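PDB 3H04: uncharacterized protein from Staphylococcus aureus subsp. aureus, which is of unknown function but has an alpha/beta-hydrolase fold of the BD-FAE family and is probably a serine hydrolase, perhaps an esterase. Local coordinates for residues A[101-106]-A[260-265]; A[213-218]-A[248-253]. All blocks are in the same frame, centred on the assembly; numbering follows the deposited sequence.

Contact 1. Residues A[101-106]-A[260-265]; sequences FGRSSG and TIYRKV
Phe101 and Arg103, at the end of strand 98-103 in an alpha/beta-hydrolase sheet, both reach the phenol of Tyr262 on helix 256-273, which packs against that side of the sheet. Phe101 comes first. Its CG lies anti to the backbone N (chi1 168°), which carries the ring out toward the helix, and its far corner meets the tyrosine: CZ is 3.8 Å from Tyr262 CE2. Tyr262 OH sits at the edge of the phenylalanine ring, near the ring plane, 3.7 Å from Phe101 CZ. The two side chains cross at about a right angle; Phe125 of the neighbouring strand 121-125 meets both rings edge-to-face, and Tyr52 stacks on Tyr262.

Gly102 follows, with no side chain, and Gly106 O lies close to its CA, because the chain turns back sharply just beyond it. Arg103 then bends at chi3 and sends its guanidinium across the end of the phenol, the two planes 68° apart. Arg103 NH1 lies 3.7 Å from Tyr262 OH, too far for a hydrogen bond; both groups instead bind Asp251 OD2, NH1 by a salt bridge and the hydroxyl by a hydrogen bond. Arg103 NE is held in addition by Tyr34 OH, which fixes the rotation of the guanidinium.

Ser104 stands at the turn from strand into helix with a positive phi of 61°, the strained backbone expected of a nucleophile elbow; Gly102, Ser104 and Gly106 fit its GxSxG pattern. Ser104 is probably the nucleophile, and its OG is probably hydrogen-bonded to His248 NE2. Helix 105-116 starts directly afterwards, and the turn is closed by Gly106 N, which donates to Arg103 O at 3.0 Å.

Contact 2. Residues A[213-218]-A[248-253]; sequences FIAHCN and HDFDRR
The loop that carries the probable catalytic histidine of this alpha/beta-hydrolase fold, residues 248-253, packs here against the end of strand 212-217. Phe250 carries most of the contact: it lies along the strand, spanning Ala215 at its far end and Cys217 at its root. Its CG stands between the backbone N and the carbonyl carbon (chi1 61°), a setting that directs the ring along the strand toward Ala215. There the far end of the ring meets the methyl group, with Ala215 CB 3.5 Å from Phe250 CZ and also close to CE2.

Cys217 takes the near end. Its SG lies 3.7 Å from Phe250 CB, the root of the side chain, and makes an oblique sulfur-aromatic contact with the ring, 5.2 Å from SG to the ring centroid and 67° off the ring normal. Phe125 and Ile261 also touch the Phe250 ring, which is thus packed between the sheet and helix 256-273.

His248 turns its CB away from the strand and sends its imidazole toward the active site. Its ND1 is bonded to Asp220 OD2 and its NE2 faces the elbow serine, a geometry consistent with a Ser-His-Asp triad.

Beyond it, a type I turn from Asp249 to Arg252 reverses the chain. Arg252 grips the Asp249 carboxylate side-on in a two-bond salt bridge: NE donates to OD2 at 3.0 Å, nearly straight (168°) but from above the carboxylate plane, while NH2 donates to OD1, the one oxygen met at its syn lone pair.

The backbones of loop and strand are joined through one water, which accepts from Cys217 N at 2.8 Å and donates to His248 O at 2.7 Å.

From the N terminus, the chain first reaches 101-106, strand 98-103 running into helix 105-116, and contact 1 does not close until about 150 residues later at helix 256-273. Contact 2 is nested inside that loop: strand 212-217 is met by segment 248-253, just before the same helix begins. Contact 1 ties the middle of the sheet to the C-terminal helix, contact 2 ties a strand nearer its edge to the histidine loop. They join directly, through the shared Asp251 and through the serine-histidine pair, and Val265 of the helix packs on Phe213 of the strand, Val265 CG2 lying 3.5 Å from Phe213 CE2.

Contact 1. Residues A[101-106]-A[260-265]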
loop_
_atom_site.group_PDB
_atom_site.type_symbol
_atom_site.label_atom_id
_atom_site.label_comp_id
_atom_site.label_asym_id
_atom_site.label_seq_id
_atom_site.Cartn_x
_atom_site.Cartn_y
_atom_site.Cartn_z
ATOM N N PHE A 101 2.388 1.466 6.915
ATOM C CA PHE A 101 3.254 0.483 6.286
ATOM C C PHE A 101 2.444 -0.006 5.127
ATOM O O PHE A 101 1.381 -0.582 5.354
ATOM C CB PHE A 101 3.591 -0.651 7.262
ATOM C CG PHE A 101 4.239 -1.850 6.609
ATOM C CD1 PHE A 101 4.965 -1.717 5.445
ATOM C CD2 PHE A 101 4.094 -3.114 7.168
ATOM C CE1 PHE A 101 5.606 -2.803 4.850
ATOM C CE2 PHE A 101 4.688 -4.231 6.563
ATOM C CZ PHE A 101 5.460 -4.080 5.422
ATOM N N GLY A 102 2.898 0.279 3.902
ATOM C CA GLY A 102 2.270 -0.256 2.697
ATOM C C GLY A 102 3.242 -0.985 1.791
ATOM O O GLY A 102 4.482 -0.784 1.839
ATOM N N ARG A 103 2.684 -1.862 0.968
ATOM C CA ARG A 103 3.412 -2.545 -0.077
ATOM C C ARG A 103 2.732 -2.204 -1.359
ATOM O O ARG A 103 1.505 -2.323 -1.483
ATOM C CB ARG A 103 3.469 -4.063 0.149
ATOM C CG ARG A 103 4.084 -4.383 1.521
ATOM C CD ARG A 103 4.481 -5.788 1.751
ATOM N NE ARG A 103 3.353 -6.730 1.633
ATOM C CZ ARG A 103 3.465 -8.065 1.592
ATOM N NH1 ARG A 103 4.643 -8.657 1.641
ATOM N NH2 ARG A 103 2.376 -8.817 1.515
ATOM N N SER A 104 3.549 -1.816 -2.332
ATOM C CA SER A 104 3.108 -1.526 -3.677
ATOM C C SER A 104 2.097 -0.348 -3.597
ATOM O O SER A 104 2.399 0.695 -3.025
ATOM C CB SER A 104 2.585 -2.815 -4.355
ATOM O OG SER A 104 2.585 -2.636 -5.752
ATOM N N SER A 105 0.899 -0.494 -4.160
ATOM C CA SER A 105 -0.115 0.530 -4.078
ATOM C C SER A 105 -0.553 0.844 -2.644
ATOM O O SER A 105 -1.018 1.938 -2.379
ATOM C CB SER A 105 -1.336 0.096 -4.902
ATOM O OG SER A 105 -1.759 -1.241 -4.530
ATOM N N GLY A 106 -0.411 -0.091 -1.713
ATOM C CA GLY A 106 -0.628 0.223 -0.313
ATOM C C GLY A 106 0.330 1.248 0.251
ATOM O O GLY A 106 -0.027 1.999 1.188
ATOM N N THR A 260 15.852 -9.820 6.962
ATOM C CA THR A 260 16.795 -8.782 7.360
ATOM C C THR A 260 16.254 -7.373 7.193
ATOM O O THR A 260 16.443 -6.519 8.061
ATOM C CB THR A 260 18.123 -8.962 6.606
ATOM O OG1 THR A 260 18.713 -10.143 7.112
ATOM C CG2 THR A 260 19.057 -7.791 6.794
ATOM N N ILE A 261 15.607 -7.140 6.066
ATOM C CA ILE A 261 14.934 -5.874 5.790
ATOM C C ILE A 261 13.785 -5.585 6.783
ATOM O O ILE A 261 13.673 -4.480 7.266
ATOM C CB ILE A 261 14.473 -5.811 4.302
ATOM C CG1 ILE A 261 15.762 -5.715 3.427
ATOM C CG2 ILE A 261 13.499 -4.590 4.060
ATOM C CD1 ILE A 261 15.565 -5.774 1.905
ATOM N N TYR A 262 12.978 -6.578 7.108
ATOM C CA TYR A 262 11.944 -6.436 8.148
ATOM C C TYR A 262 12.529 -6.096 9.515
ATOM O O TYR A 262 11.958 -5.288 10.234
ATOM C CB TYR A 262 11.004 -7.682 8.253
ATOM C CG TYR A 262 9.871 -7.642 7.249
ATOM C CD1 TYR A 262 10.015 -8.187 5.973
ATOM C CD2 TYR A 262 8.678 -7.001 7.548
ATOM C CE1 TYR A 262 8.975 -8.101 5.032
ATOM C CE2 TYR A 262 7.618 -6.906 6.621
ATOM C CZ TYR A 262 7.786 -7.464 5.348
ATOM O OH TYR A 262 6.788 -7.385 4.414
ATOM N N ARG A 263 13.654 -6.711 9.871
ATOM C CA ARG A 263 14.336 -6.347 11.112
ATOM C C ARG A 263 14.854 -4.915 11.067
ATOM O O ARG A 263 14.735 -4.219 12.042
ATOM C CB ARG A 263 15.475 -7.298 11.427
ATOM C CG ARG A 263 14.960 -8.643 11.897
ATOM C CD ARG A 263 16.107 -9.502 12.360
ATOM N NE ARG A 263 15.703 -10.890 12.571
ATOM C CZ ARG A 263 14.920 -11.325 13.561
ATOM N NH1 ARG A 263 14.400 -10.492 14.455
ATOM N NH2 ARG A 263 14.660 -12.628 13.656
ATOM N N LYS A 264 15.338 -4.470 9.910
ATOM C CA LYS A 264 15.713 -3.073 9.726
ATOM C C LYS A 264 14.510 -2.110 9.847
ATOM O O LYS A 264 14.663 -0.992 10.313
ATOM C CB LYS A 264 16.366 -2.855 8.360
ATOM C CG LYS A 264 17.695 -3.510 8.154
ATOM C CD LYS A 264 18.168 -3.198 6.761
ATOM C CE LYS A 264 19.568 -3.684 6.526
ATOM N NZ LYS A 264 20.487 -2.687 6.987
ATOM N N VAL A 265 13.330 -2.571 9.451
ATOM C CA VAL A 265 12.125 -1.776 9.611
ATOM C C VAL A 265 11.884 -1.487 11.093
ATOM O O VAL A 265 11.684 -0.334 11.502
ATOM C CB VAL A 265 10.898 -2.447 8.964
ATOM C CG1 VAL A 265 9.612 -1.823 9.490
ATOM C CG2 VAL A 265 10.985 -2.311 7.430
#

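Contact 2. Residues A[213-218]-A[248-253]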
loop_
_atom_site.group_PDB
_atom_site.type_symbol
_atom_site.label_atom_id
_atom_site.label_comp_id
_atom_site.label_asym_id
_atom_site.label_seq_id
_atom_site.Cartn_x
_atom_site.Cartn_y
_atom_site.Cartn_z
ATOM N N PHE A 213 10.902 4.898 5.481
ATOM C CA PHE A 213 11.771 3.711 5.183
ATOM C C PHE A 213 11.391 3.194 3.802
ATOM O O PHE A 213 10.212 2.940 3.559
ATOM C CB PHE A 213 11.578 2.653 6.246
ATOM C CG PHE A 213 12.466 1.432 6.103
ATOM C CD1 PHE A 213 13.584 1.298 6.875
ATOM C CD2 PHE A 213 12.158 0.426 5.155
ATOM C CE1 PHE A 213 14.422 0.174 6.757
ATOM C CE2 PHE A 213 12.982 -0.691 5.027
ATOM C CZ PHE A 213 14.126 -0.808 5.824
ATOM N N ILE A 214 12.343 3.046 2.888
ATOM C CA ILE A 214 12.037 2.615 1.514
ATOM C C ILE A 214 12.785 1.331 1.251
ATOM O O ILE A 214 13.990 1.267 1.543
ATOM C CB ILE A 214 12.429 3.671 0.485
ATOM C CG1 ILE A 214 11.711 5.013 0.840
ATOM C CG2 ILE A 214 12.151 3.127 -0.962
ATOM C CD1 ILE A 214 12.227 6.289 0.111
ATOM N N ALA A 215 12.090 0.307 0.698
ATOM C CA ALA A 215 12.759 -0.920 0.175
ATOM C C ALA A 215 12.218 -1.083 -1.245
ATOM O O ALA A 215 10.974 -1.070 -1.434
ATOM C CB ALA A 215 12.468 -2.165 1.036
ATOM N N HIS A 216 13.097 -1.192 -2.216
ATOM C CA HIS A 216 12.711 -1.229 -3.595
ATOM C C HIS A 216 13.776 -1.910 -4.450
ATOM O O HIS A 216 14.891 -1.654 -4.260
ATOM C CB HIS A 216 12.453 0.192 -4.062
ATOM C CG HIS A 216 11.526 0.304 -5.223
ATOM N ND1 HIS A 216 10.675 1.360 -5.390
ATOM C CD2 HIS A 216 11.340 -0.498 -6.289
ATOM C CE1 HIS A 216 9.998 1.201 -6.502
ATOM N NE2 HIS A 216 10.382 0.082 -7.064
ATOM N N CYS A 217 13.408 -2.834 -5.319
ATOM C CA CYS A 217 14.362 -3.498 -6.203
ATOM C C CYS A 217 14.747 -2.598 -7.347
ATOM O O CYS A 217 13.864 -1.988 -7.996
ATOM C CB CYS A 217 13.736 -4.748 -6.797
ATOM S SG CYS A 217 13.449 -6.011 -5.525
ATOM N N ASN A 218 16.040 -2.532 -7.659
ATOM C CA ASN A 218 16.407 -1.701 -8.801
ATOM C C ASN A 218 15.796 -2.136 -10.119
ATOM O O ASN A 218 15.588 -1.291 -10.963
ATOM C CB ASN A 218 17.933 -1.525 -8.968
ATOM C CG ASN A 218 18.684 -2.769 -8.729
ATOM O OD1 ASN A 218 18.200 -3.882 -8.995
ATOM N ND2 ASN A 218 19.903 -2.615 -8.240
ATOM N N HIS A 248 9.596 -7.355 -8.003
ATOM C CA HIS A 248 8.747 -6.275 -7.459
ATOM C C HIS A 248 8.635 -6.607 -5.978
ATOM O O HIS A 248 9.354 -6.014 -5.151
ATOM C CB HIS A 248 7.381 -6.211 -8.209
ATOM C CG HIS A 248 6.382 -5.231 -7.634
ATOM N ND1 HIS A 248 6.685 -3.903 -7.373
ATOM C CD2 HIS A 248 5.100 -5.410 -7.214
ATOM C CE1 HIS A 248 5.608 -3.295 -6.892
ATOM N NE2 HIS A 248 4.642 -4.192 -6.773
ATOM N N ASP A 249 7.831 -7.618 -5.654
ATOM C CA ASP A 249 7.631 -8.050 -4.258
ATOM C C ASP A 249 8.730 -9.031 -3.812
ATOM O O ASP A 249 8.572 -10.272 -3.760
ATOM C CB ASP A 249 6.183 -8.533 -4.012
ATOM C CG ASP A 249 5.730 -9.613 -5.002
ATOM O OD1 ASP A 249 6.205 -9.588 -6.171
ATOM O OD2 ASP A 249 4.944 -10.508 -4.585
ATOM N N PHE A 250 9.874 -8.439 -3.497
ATOM C CA PHE A 250 11.070 -9.207 -3.133
ATOM C C PHE A 250 10.847 -10.069 -1.878
ATOM O O PHE A 250 11.591 -11.021 -1.653
ATOM C CB PHE A 250 12.268 -8.260 -2.859
ATOM C CG PHE A 250 12.042 -7.298 -1.707
ATOM C CD1 PHE A 250 12.295 -7.683 -0.375
ATOM C CD2 PHE A 250 11.599 -6.011 -1.936
ATOM C CE1 PHE A 250 12.060 -6.813 0.676
ATOM C CE2 PHE A 250 11.362 -5.130 -0.873
ATOM C CZ PHE A 250 11.580 -5.525 0.426
ATOM N N ASP A 251 9.838 -9.681 -1.085
ATOM C CA ASP A 251 9.440 -10.344 0.154
ATOM C C ASP A 251 8.289 -11.311 -0.023
ATOM O O ASP A 251 7.675 -11.732 0.950
ATOM C CB ASP A 251 9.065 -9.299 1.214
ATOM C CG ASP A 251 7.875 -8.408 0.794
ATOM O OD1 ASP A 251 7.613 -8.216 -0.432
ATOM O OD2 ASP A 251 7.250 -7.842 1.714
ATOM N N ARG A 252 7.987 -11.682 -1.249
ATOM C CA ARG A 252 6.936 -12.681 -1.467
ATOM C C ARG A 252 7.162 -13.919 -0.561
ATOM O O ARG A 252 6.199 -14.430 0.038
ATOM C CB ARG A 252 6.896 -13.079 -2.924
ATOM C CG ARG A 252 5.907 -14.139 -3.236
ATOM C CD ARG A 252 5.967 -14.462 -4.684
ATOM N NE ARG A 252 5.773 -13.277 -5.533
ATOM C CZ ARG A 252 5.882 -13.320 -6.850
ATOM N NH1 ARG A 252 6.129 -14.503 -7.443
ATOM N NH2 ARG A 252 5.726 -12.212 -7.574
ATOM N N ARG A 253 8.412 -14.386 -0.444
ATOM C CA ARG A 253 8.783 -15.445 0.527
ATOM C C ARG A 253 9.713 -14.977 1.643
ATOM O O ARG A 253 10.619 -14.169 1.425
ATOM C CB ARG A 253 9.441 -16.597 -0.197
ATOM C CG ARG A 253 8.514 -17.211 -1.198
ATOM C CD ARG A 253 9.218 -17.774 -2.360
ATOM N NE ARG A 253 9.818 -19.039 -2.002
ATOM C CZ ARG A 253 9.538 -20.216 -2.549
ATOM N NH1 ARG A 253 8.653 -20.341 -3.531
ATOM N NH2 ARG A 253 10.197 -21.286 -2.118
HETATM O O HOH W 1 10.728 -3.712 -5.662
#